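Local coordinates for uncharacterized protein (Staphylococcus aureus subsp. aureus, PDB 4H0A) that is of unknown function but belongs to the CAP family of cysteine-rich secretory proteins and carries a CAP-associated N-terminal region, at residues A112-H117 with T146-G151; P124-D129 with M176-E181; S297-S302 with Y316-L321. One frame throughout, in Å; residues are numbered along the deposited sequence.

Contact 1: residues A112-H117 with T146-G151; sequences AEIFNH and TLIKYG
I114 and I148 make the tightest meeting here. The CG2 branch of I114 touches CD1 of I148 at 3.6 Å. The two side chains pass at a slant, a short methyl of one against the far end of the other. I114 has CG1 beside its backbone N and anti to the carbonyl carbon (chi1 -68°), which leaves CG2 as the branch that reaches I148. The second meeting is looser. F115 offers the edge of its ring, and CG2 of T146 lies near the ring plane, 4.1 Å from F115 CE1. The hydroxyl OG1 of T146 is almost as near, at 4.2 Å from the same CE1. That hydroxyl has its polar partner in L142 O, to which it is hydrogen-bonded. This bond probably holds the T146 rotamer, which turns the methyl to the ring.

Further out, the other branch of I148 also has a neighbour. Its CG2 sits 3.5 Å above one face of the Y150 ring, toward the rim. A type I turn from I114 to H117 begins with the two residues that make the contact, and I114 O accepts a hydrogen bond from T118 OG1. On the strand side, T146 pairs with V157 and I148 with A155 through backbone hydrogen bonds. This is plain apolar packing of a loop on the antiparallel sheet of the CAP-associated N-terminal region. Strand 145-150 is an outermost strand of that sheet, next to strand 153-159. The loop packs across three neighbouring strands, since I114 also touches V157 of strand 153-159 and V166 of strand 166-172.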
loop_
_atom_site.group_PDB
_atom_site.type_symbol
_atom_site.label_atom_id
_atom_site.label_comp_id
_atom_site.label_asym_id
_atom_site.label_seq_id
_atom_site.Cartn_x
_atom_site.Cartn_y
_atom_site.Cartn_z
ATOM N N ALA A 112 6.341 -4.105 18.988
ATOM C CA ALA A 112 7.498 -3.952 19.889
ATOM C C ALA A 112 8.331 -5.251 20.016
ATOM O O ALA A 112 9.530 -5.177 20.294
ATOM C CB ALA A 112 7.040 -3.510 21.270
ATOM N N GLU A 113 7.687 -6.426 19.823
ATOM C CA GLU A 113 8.310 -7.761 19.865
ATOM C C GLU A 113 9.293 -7.999 18.673
ATOM O O GLU A 113 10.124 -8.899 18.751
ATOM C CB GLU A 113 7.191 -8.824 19.843
ATOM C CG GLU A 113 7.601 -10.272 20.050
ATOM C CD GLU A 113 6.408 -11.209 20.027
ATOM O OE1 GLU A 113 5.670 -11.254 21.038
ATOM O OE2 GLU A 113 6.191 -11.874 18.988
ATOM N N ILE A 114 9.187 -7.235 17.577
ATOM C CA ILE A 114 10.083 -7.390 16.423
ATOM C C ILE A 114 11.517 -7.044 16.819
ATOM O O ILE A 114 12.430 -7.839 16.614
ATOM C CB ILE A 114 9.603 -6.505 15.243
ATOM C CG1 ILE A 114 8.270 -7.040 14.686
ATOM C CG2 ILE A 114 10.664 -6.431 14.135
ATOM C CD1 ILE A 114 7.471 -6.026 13.944
ATOM N N PHE A 115 11.687 -5.893 17.441
ATOM C CA PHE A 115 12.996 -5.374 17.820
ATOM C C PHE A 115 13.747 -6.178 18.914
ATOM O O PHE A 115 14.966 -6.027 19.005
ATOM C CB PHE A 115 12.870 -3.916 18.305
ATOM C CG PHE A 115 11.829 -3.080 17.594
ATOM C CD1 PHE A 115 11.899 -2.872 16.225
ATOM C CD2 PHE A 115 10.780 -2.505 18.295
ATOM C CE1 PHE A 115 10.934 -2.108 15.566
ATOM C CE2 PHE A 115 9.815 -1.746 17.637
ATOM C CZ PHE A 115 9.893 -1.560 16.274
ATOM N N ASN A 116 13.064 -6.997 19.735
ATOM C CA ASN A 116 13.752 -7.712 20.828
ATOM C C ASN A 116 14.839 -8.693 20.345
ATOM O O ASN A 116 15.813 -8.904 21.073
ATOM C CB ASN A 116 12.773 -8.451 21.751
ATOM C CG ASN A 116 12.018 -9.611 21.178
ATOM O OD1 ASN A 116 12.189 -10.002 20.017
ATOM N ND2 ASN A 116 11.132 -10.178 22.001
ATOM N N HIS A 117 14.669 -9.296 19.149
ATOM C CA HIS A 117 15.625 -10.272 18.620
ATOM C C HIS A 117 15.899 -10.080 17.112
ATOM O O HIS A 117 16.263 -11.054 16.449
ATOM C CB HIS A 117 15.094 -11.696 18.877
ATOM N N THR A 146 8.736 -0.323 9.490
ATOM C CA THR A 146 10.087 -0.836 9.719
ATOM C C THR A 146 10.667 -1.529 8.501
ATOM O O THR A 146 10.028 -2.422 7.958
ATOM C CB THR A 146 10.103 -1.804 10.901
ATOM O OG1 THR A 146 9.182 -1.329 11.880
ATOM C CG2 THR A 146 11.507 -1.967 11.505
ATOM N N LEU A 147 11.877 -1.117 8.082
ATOM C CA LEU A 147 12.595 -1.745 6.972
ATOM C C LEU A 147 13.580 -2.719 7.591
ATOM O O LEU A 147 14.424 -2.289 8.376
ATOM C CB LEU A 147 13.305 -0.697 6.113
ATOM C CG LEU A 147 14.066 -1.222 4.887
ATOM C CD1 LEU A 147 13.128 -1.974 3.921
ATOM C CD2 LEU A 147 14.737 -0.082 4.142
ATOM N N ILE A 148 13.445 -4.022 7.310
ATOM C CA ILE A 148 14.309 -5.048 7.908
ATOM C C ILE A 148 14.997 -5.816 6.809
ATOM O O ILE A 148 14.333 -6.198 5.853
ATOM C CB ILE A 148 13.497 -6.014 8.825
ATOM C CG1 ILE A 148 12.623 -5.236 9.841
ATOM C CG2 ILE A 148 14.444 -6.983 9.553
ATOM C CD1 ILE A 148 11.658 -6.082 10.658
ATOM N N LYS A 149 16.309 -6.090 6.953
ATOM C CA LYS A 149 17.024 -6.884 5.963
ATOM C C LYS A 149 17.027 -8.333 6.439
ATOM O O LYS A 149 17.479 -8.605 7.545
ATOM C CB LYS A 149 18.454 -6.356 5.758
ATOM C CG LYS A 149 19.160 -6.973 4.556
ATOM C CD LYS A 149 20.510 -6.314 4.283
ATOM C CE LYS A 149 21.247 -6.974 3.141
ATOM N NZ LYS A 149 22.479 -6.232 2.768
ATOM N N TYR A 150 16.467 -9.247 5.632
ATOM C CA TYR A 150 16.435 -10.688 5.903
ATOM C C TYR A 150 17.244 -11.358 4.821
ATOM O O TYR A 150 16.783 -11.441 3.680
ATOM C CB TYR A 150 14.994 -11.221 5.908
ATOM C CG TYR A 150 14.186 -10.776 7.105
ATOM C CD1 TYR A 150 14.498 -11.217 8.386
ATOM C CD2 TYR A 150 13.082 -9.948 6.954
ATOM C CE1 TYR A 150 13.761 -10.810 9.492
ATOM C CE2 TYR A 150 12.319 -9.556 8.050
ATOM C CZ TYR A 150 12.653 -10.000 9.317
ATOM O OH TYR A 150 11.910 -9.611 10.406
ATOM N N GLY A 151 18.457 -11.784 5.152
ATOM C CA GLY A 151 19.349 -12.363 4.160
ATOM C C GLY A 151 19.694 -11.301 3.134
ATOM O O GLY A 151 20.116 -10.209 3.520
#

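Contact 2: residues P124-D129 with M176-E181; sequences PSFKVD and MLADIE
F126 and V128 of strand 125-128 face L177 and A178 of helix 174-180, and the contacts of F126 and V128 with L177 and A178 are all apolar. The aromatic contacts come first. F126 sends its ring between the two helix residues. CE2 meets CD2 of L177 at 3.7 Å, an approach at a slant to the ring. On the other side of the ring tip, CB of A178 stands near the ring plane, at the edge, 4.2 Å from CE1. The ring is placed by a less common torsion: CG lies between the backbone N and the carbonyl carbon (chi1 57°).

The aliphatic contact is a single pair. CG2 of V128 lies 4.0 Å from CB of A178, so the one alanine methyl touches both strand side chains. A178 has only a methyl here, consistent with the close approach: the CA atoms of V128 and A178 are 7.5 Å apart.

The polar interactions lie within the helix or lead outside the two segments. K127 O is hydrogen-bonded to K174 NZ, a further link from strand to helix. Within the last helical turn, I180 N binds M176 O at 2.8 Å, and E181 then leaves the helix with positive phi. D179 has its carboxylate close to those of D67 and E192. Such crowding of acids would probably raise the affinity of one of them for a proton.

The axes of strand 125-128 and helix 176-180 approach to 9.5 Å at their closest, at 95°. Strand 125-128 forms a beta hairpin with strand 131-136, whose F135 also touches F126 and L177. The arrangement is that of a short helix laid across one face of a hairpin, with alternate strand residues, F126 and V128, supplying the apolar layer.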
loop_
_atom_site.group_PDB
_atom_site.type_symbol
_atom_site.label_atom_id
_atom_site.label_comp_id
_atom_site.label_asym_id
_atom_site.label_seq_id
_atom_site.Cartn_x
_atom_site.Cartn_y
_atom_site.Cartn_z
ATOM N N PRO A 124 19.490 2.403 6.373
ATOM C CA PRO A 124 19.791 1.268 5.487
ATOM C C PRO A 124 20.387 1.749 4.166
ATOM O O PRO A 124 19.998 2.790 3.634
ATOM C CB PRO A 124 18.451 0.557 5.320
ATOM C CG PRO A 124 17.438 1.526 5.715
ATOM C CD PRO A 124 18.040 2.569 6.576
ATOM N N SER A 125 21.385 1.009 3.690
ATOM C CA SER A 125 22.164 1.368 2.512
ATOM C C SER A 125 22.387 0.163 1.609
ATOM O O SER A 125 22.568 -0.951 2.102
ATOM C CB SER A 125 23.512 1.929 2.964
ATOM O OG SER A 125 24.160 2.642 1.926
ATOM N N PHE A 126 22.405 0.387 0.290
ATOM C CA PHE A 126 22.649 -0.681 -0.679
ATOM C C PHE A 126 22.954 -0.091 -2.045
ATOM O O PHE A 126 22.755 1.107 -2.257
ATOM C CB PHE A 126 21.427 -1.631 -0.768
ATOM C CG PHE A 126 20.133 -0.942 -1.126
ATOM C CD1 PHE A 126 19.806 -0.688 -2.450
ATOM C CD2 PHE A 126 19.226 -0.581 -0.145
ATOM C CE1 PHE A 126 18.607 -0.061 -2.783
ATOM C CE2 PHE A 126 18.029 0.051 -0.478
ATOM C CZ PHE A 126 17.724 0.304 -1.797
ATOM N N LYS A 127 23.378 -0.941 -2.985
ATOM C CA LYS A 127 23.634 -0.534 -4.368
ATOM C C LYS A 127 22.722 -1.288 -5.314
ATOM O O LYS A 127 22.474 -2.474 -5.098
ATOM C CB LYS A 127 25.099 -0.777 -4.763
ATOM C CG LYS A 127 26.078 0.146 -4.059
ATOM C CD LYS A 127 27.472 0.064 -4.672
ATOM C CE LYS A 127 28.405 1.081 -4.056
ATOM N NZ LYS A 127 29.729 1.105 -4.740
ATOM N N VAL A 128 22.191 -0.591 -6.334
ATOM C CA VAL A 128 21.371 -1.168 -7.407
ATOM C C VAL A 128 22.095 -0.832 -8.698
ATOM O O VAL A 128 22.083 0.338 -9.099
ATOM C CB VAL A 128 19.906 -0.665 -7.418
ATOM C CG1 VAL A 128 19.187 -1.069 -8.708
ATOM C CG2 VAL A 128 19.149 -1.180 -6.208
ATOM N N ASP A 129 22.762 -1.837 -9.320
ATOM C CA ASP A 129 23.514 -1.646 -10.562
ATOM C C ASP A 129 24.650 -0.601 -10.362
ATOM O O ASP A 129 24.869 0.254 -11.223
ATOM C CB ASP A 129 22.523 -1.232 -11.678
ATOM C CG ASP A 129 23.072 -1.212 -13.079
ATOM O OD1 ASP A 129 24.141 -1.807 -13.302
ATOM O OD2 ASP A 129 22.441 -0.579 -13.953
HETATM N N MSE A 176 13.372 -3.290 -6.203
HETATM C CA MSE A 176 11.994 -2.813 -6.054
HETATM C C MSE A 176 11.966 -1.663 -5.056
HETATM O O MSE A 176 11.269 -0.675 -5.269
HETATM C CB MSE A 176 11.039 -3.941 -5.581
HETATM C CG MSE A 176 9.588 -3.494 -5.455
HETATM SE SE MSE A 176 8.761 -3.434 -7.204
HETATM C CE MSE A 176 8.750 -1.639 -7.555
ATOM N N LEU A 177 12.703 -1.801 -3.963
ATOM C CA LEU A 177 12.769 -0.772 -2.933
ATOM C C LEU A 177 13.297 0.564 -3.521
ATOM O O LEU A 177 12.720 1.612 -3.249
ATOM C CB LEU A 177 13.677 -1.273 -1.791
ATOM C CG LEU A 177 13.624 -0.543 -0.474
ATOM C CD1 LEU A 177 12.265 -0.629 0.168
ATOM C CD2 LEU A 177 14.647 -1.125 0.482
ATOM N N ALA A 178 14.329 0.521 -4.378
ATOM C CA ALA A 178 14.848 1.742 -5.025
ATOM C C ALA A 178 13.810 2.353 -5.981
ATOM O O ALA A 178 13.696 3.574 -6.080
ATOM C CB ALA A 178 16.119 1.436 -5.801
ATOM N N ASP A 179 13.052 1.503 -6.675
ATOM C CA ASP A 179 12.026 1.959 -7.601
ATOM C C ASP A 179 10.841 2.597 -6.837
ATOM O O ASP A 179 10.429 3.700 -7.190
ATOM C CB ASP A 179 11.570 0.786 -8.467
ATOM C CG ASP A 179 10.749 1.195 -9.665
ATOM O OD1 ASP A 179 9.518 1.294 -9.529
ATOM O OD2 ASP A 179 11.342 1.396 -10.745
ATOM N N ILE A 180 10.327 1.942 -5.782
ATOM C CA ILE A 180 9.223 2.495 -4.982
ATOM C C ILE A 180 9.694 3.736 -4.232
ATOM O O ILE A 180 8.950 4.714 -4.186
ATOM C CB ILE A 180 8.624 1.458 -3.979
ATOM C CG1 ILE A 180 7.932 0.331 -4.734
ATOM C CG2 ILE A 180 7.641 2.140 -2.986
ATOM C CD1 ILE A 180 7.430 -0.816 -3.871
ATOM N N GLU A 181 10.910 3.686 -3.632
ATOM C CA GLU A 181 11.483 4.768 -2.820
ATOM C C GLU A 181 10.488 5.163 -1.700
ATOM O O GLU A 181 9.991 6.287 -1.688
ATOM C CB GLU A 181 11.832 5.957 -3.743
ATOM C CG GLU A 181 12.704 7.026 -3.113
ATOM C CD GLU A 181 12.911 8.228 -4.014
ATOM O OE1 GLU A 181 13.177 8.028 -5.222
ATOM O OE2 GLU A 181 12.821 9.371 -3.512
#

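Contact 3: residues S297-S302 with Y316-L321; sequences SRLLNS and YSLIFL
F320 points its ring at the end of helix 293-299, where R298 and L299 receive it. From CB, the ring carbon CG turns beside the backbone N and anti to the carbonyl carbon (chi1 -49°). One side of the ring lies under CB of R298: CD1 is 4.0 Å from it and CE1 3.8 Å. This is a CH-pi contact over the face, with R298 CB 4.2 Å from the ring centroid and 28° off the normal. The other side has R298 O above the same face, 3.9 Å from CD2, and CE2 lies 4.0 Å from that oxygen. At the tip, CZ meets CD2 of L299 at 4.0 Å, at the ring edge. The same leucine methyl reaches CD2 of L318 at 4.4 Å.

Beyond its CB the R298 chain runs extended away from the ring, and its NH1 makes a weak hydrogen bond to N274 OD1. The F320 ring also meets that of Y304, the planes at about 15°. R217 NH1 hydrogen-bonds L299 O and N301 O where the helix ends. The contact packs helix 293-299 on strand 315-322 of the central sheet, as in the alpha-beta-alpha sandwich of CAP domains.

Such dispersion and CH-pi contacts depend more on fit than on direction. R298 gives its aliphatic root to the core while its charged end turns to strand 270-277.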
loop_
_atom_site.group_PDB
_atom_site.type_symbol
_atom_site.label_atom_id
_atom_site.label_comp_id
_atom_site.label_asym_id
_atom_site.label_seq_id
_atom_site.Cartn_x
_atom_site.Cartn_y
_atom_site.Cartn_z
ATOM N N SER A 297 -9.304 7.392 11.044
ATOM C CA SER A 297 -10.685 7.345 11.548
ATOM C C SER A 297 -11.704 7.205 10.412
ATOM O O SER A 297 -12.716 6.539 10.604
ATOM C CB SER A 297 -11.009 8.567 12.415
ATOM O OG SER A 297 -11.153 9.772 11.681
ATOM N N ARG A 298 -11.424 7.777 9.228
ATOM C CA ARG A 298 -12.319 7.643 8.074
ATOM C C ARG A 298 -12.240 6.230 7.484
ATOM O O ARG A 298 -13.282 5.635 7.214
ATOM C CB ARG A 298 -11.997 8.685 6.988
ATOM C CG ARG A 298 -12.380 10.103 7.396
ATOM C CD ARG A 298 -11.547 11.137 6.672
ATOM N NE ARG A 298 -11.840 12.499 7.113
ATOM C CZ ARG A 298 -11.119 13.574 6.797
ATOM N NH1 ARG A 298 -10.037 13.460 6.025
ATOM N NH2 ARG A 298 -11.461 14.769 7.265
ATOM N N LEU A 299 -11.014 5.695 7.285
ATOM C CA LEU A 299 -10.830 4.330 6.754
ATOM C C LEU A 299 -11.500 3.285 7.638
ATOM O O LEU A 299 -12.112 2.354 7.128
ATOM C CB LEU A 299 -9.338 3.962 6.647
ATOM C CG LEU A 299 -8.538 4.515 5.478
ATOM C CD1 LEU A 299 -7.059 4.290 5.705
ATOM C CD2 LEU A 299 -8.951 3.874 4.171
ATOM N N LEU A 300 -11.365 3.435 8.963
ATOM C CA LEU A 300 -11.902 2.487 9.943
ATOM C C LEU A 300 -13.208 2.965 10.585
ATOM O O LEU A 300 -13.522 2.550 11.701
ATOM C CB LEU A 300 -10.848 2.264 11.040
ATOM C CG LEU A 300 -9.440 1.927 10.552
ATOM C CD1 LEU A 300 -8.488 1.832 11.719
ATOM C CD2 LEU A 300 -9.437 0.644 9.718
ATOM N N ASN A 301 -13.993 3.786 9.880
ATOM C CA ASN A 301 -15.256 4.266 10.423
ATOM C C ASN A 301 -16.316 3.171 10.293
ATOM O O ASN A 301 -16.595 2.722 9.182
ATOM C CB ASN A 301 -15.702 5.521 9.689
ATOM C CG ASN A 301 -16.663 6.354 10.477
ATOM O OD1 ASN A 301 -17.549 5.830 11.152
ATOM N ND2 ASN A 301 -16.528 7.669 10.392
ATOM N N SER A 302 -16.908 2.745 11.415
ATOM C CA SER A 302 -17.944 1.713 11.397
ATOM C C SER A 302 -19.247 2.202 10.742
ATOM O O SER A 302 -20.017 1.372 10.264
ATOM C CB SER A 302 -18.244 1.237 12.815
ATOM O OG SER A 302 -18.617 2.319 13.655
ATOM N N TYR A 316 -4.190 10.252 -5.319
ATOM C CA TYR A 316 -5.098 9.211 -4.855
ATOM C C TYR A 316 -6.215 9.874 -4.079
ATOM O O TYR A 316 -5.918 10.599 -3.148
ATOM C CB TYR A 316 -4.359 8.220 -3.949
ATOM C CG TYR A 316 -3.503 7.205 -4.674
ATOM C CD1 TYR A 316 -2.211 7.520 -5.085
ATOM C CD2 TYR A 316 -3.927 5.892 -4.823
ATOM C CE1 TYR A 316 -1.390 6.565 -5.682
ATOM C CE2 TYR A 316 -3.117 4.929 -5.416
ATOM C CZ TYR A 316 -1.846 5.268 -5.842
ATOM O OH TYR A 316 -1.065 4.292 -6.417
ATOM N N SER A 317 -7.479 9.641 -4.436
ATOM C CA SER A 317 -8.626 10.215 -3.720
ATOM C C SER A 317 -9.620 9.116 -3.393
ATOM O O SER A 317 -9.903 8.304 -4.266
ATOM C CB SER A 317 -9.297 11.289 -4.567
ATOM O OG SER A 317 -10.550 11.670 -4.022
ATOM N N LEU A 318 -10.152 9.084 -2.152
ATOM C CA LEU A 318 -11.145 8.085 -1.748
ATOM C C LEU A 318 -12.226 8.758 -0.926
ATOM O O LEU A 318 -11.948 9.258 0.165
ATOM C CB LEU A 318 -10.484 6.944 -0.952
ATOM C CG LEU A 318 -11.336 5.685 -0.700
ATOM C CD1 LEU A 318 -11.790 5.027 -2.025
ATOM C CD2 LEU A 318 -10.566 4.672 0.126
ATOM N N ILE A 319 -13.456 8.794 -1.463
ATOM C CA ILE A 319 -14.615 9.391 -0.799
ATOM C C ILE A 319 -15.350 8.283 -0.069
ATOM O O ILE A 319 -15.534 7.212 -0.639
ATOM C CB ILE A 319 -15.527 10.114 -1.822
ATOM C CG1 ILE A 319 -14.752 11.266 -2.503
ATOM C CG2 ILE A 319 -16.808 10.638 -1.142
ATOM C CD1 ILE A 319 -15.434 11.884 -3.657
ATOM N N PHE A 320 -15.781 8.543 1.173
ATOM C CA PHE A 320 -16.543 7.595 1.998
ATOM C C PHE A 320 -17.945 8.102 2.174
ATOM O O PHE A 320 -18.153 9.313 2.187
ATOM C CB PHE A 320 -15.905 7.424 3.384
ATOM C CG PHE A 320 -14.430 7.148 3.358
ATOM C CD1 PHE A 320 -13.515 8.188 3.298
ATOM C CD2 PHE A 320 -13.953 5.846 3.342
ATOM C CE1 PHE A 320 -12.155 7.934 3.239
ATOM C CE2 PHE A 320 -12.591 5.593 3.297
ATOM C CZ PHE A 320 -11.701 6.639 3.254
ATOM N N LEU A 321 -18.904 7.191 2.369
ATOM C CA LEU A 321 -20.295 7.585 2.540
ATOM C C LEU A 321 -21.063 6.648 3.453
ATOM O O LEU A 321 -20.890 5.429 3.398
ATOM C CB LEU A 321 -20.964 7.588 1.161
ATOM C CG LEU A 321 -22.204 8.454 0.999
ATOM C CD1 LEU A 321 -21.819 9.916 0.802
ATOM C CD2 LEU A 321 -23.058 7.958 -0.158
#

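Contacts 1 and 2 belong to the CAP-associated N-terminal region, and contact 3 to the CAP domain. Contacts 1 and 2 interlock along the chain, since their segments alternate. Their centres are 18 Å apart, yet they touch through L147: its CD2 lies 3.5 Å from P124 CG and 3.8 Å from L177 CD2. L147 thus joins the edge strand of contact 1 to both segments of contact 2. Contact 3 stands apart, its nearest atoms about 17 Å from contact 1 and about 10 Å from contact 2. Contact 2 nevertheless reaches the CAP domain, through the hydrogen bond from N280 ND2 to I180 O.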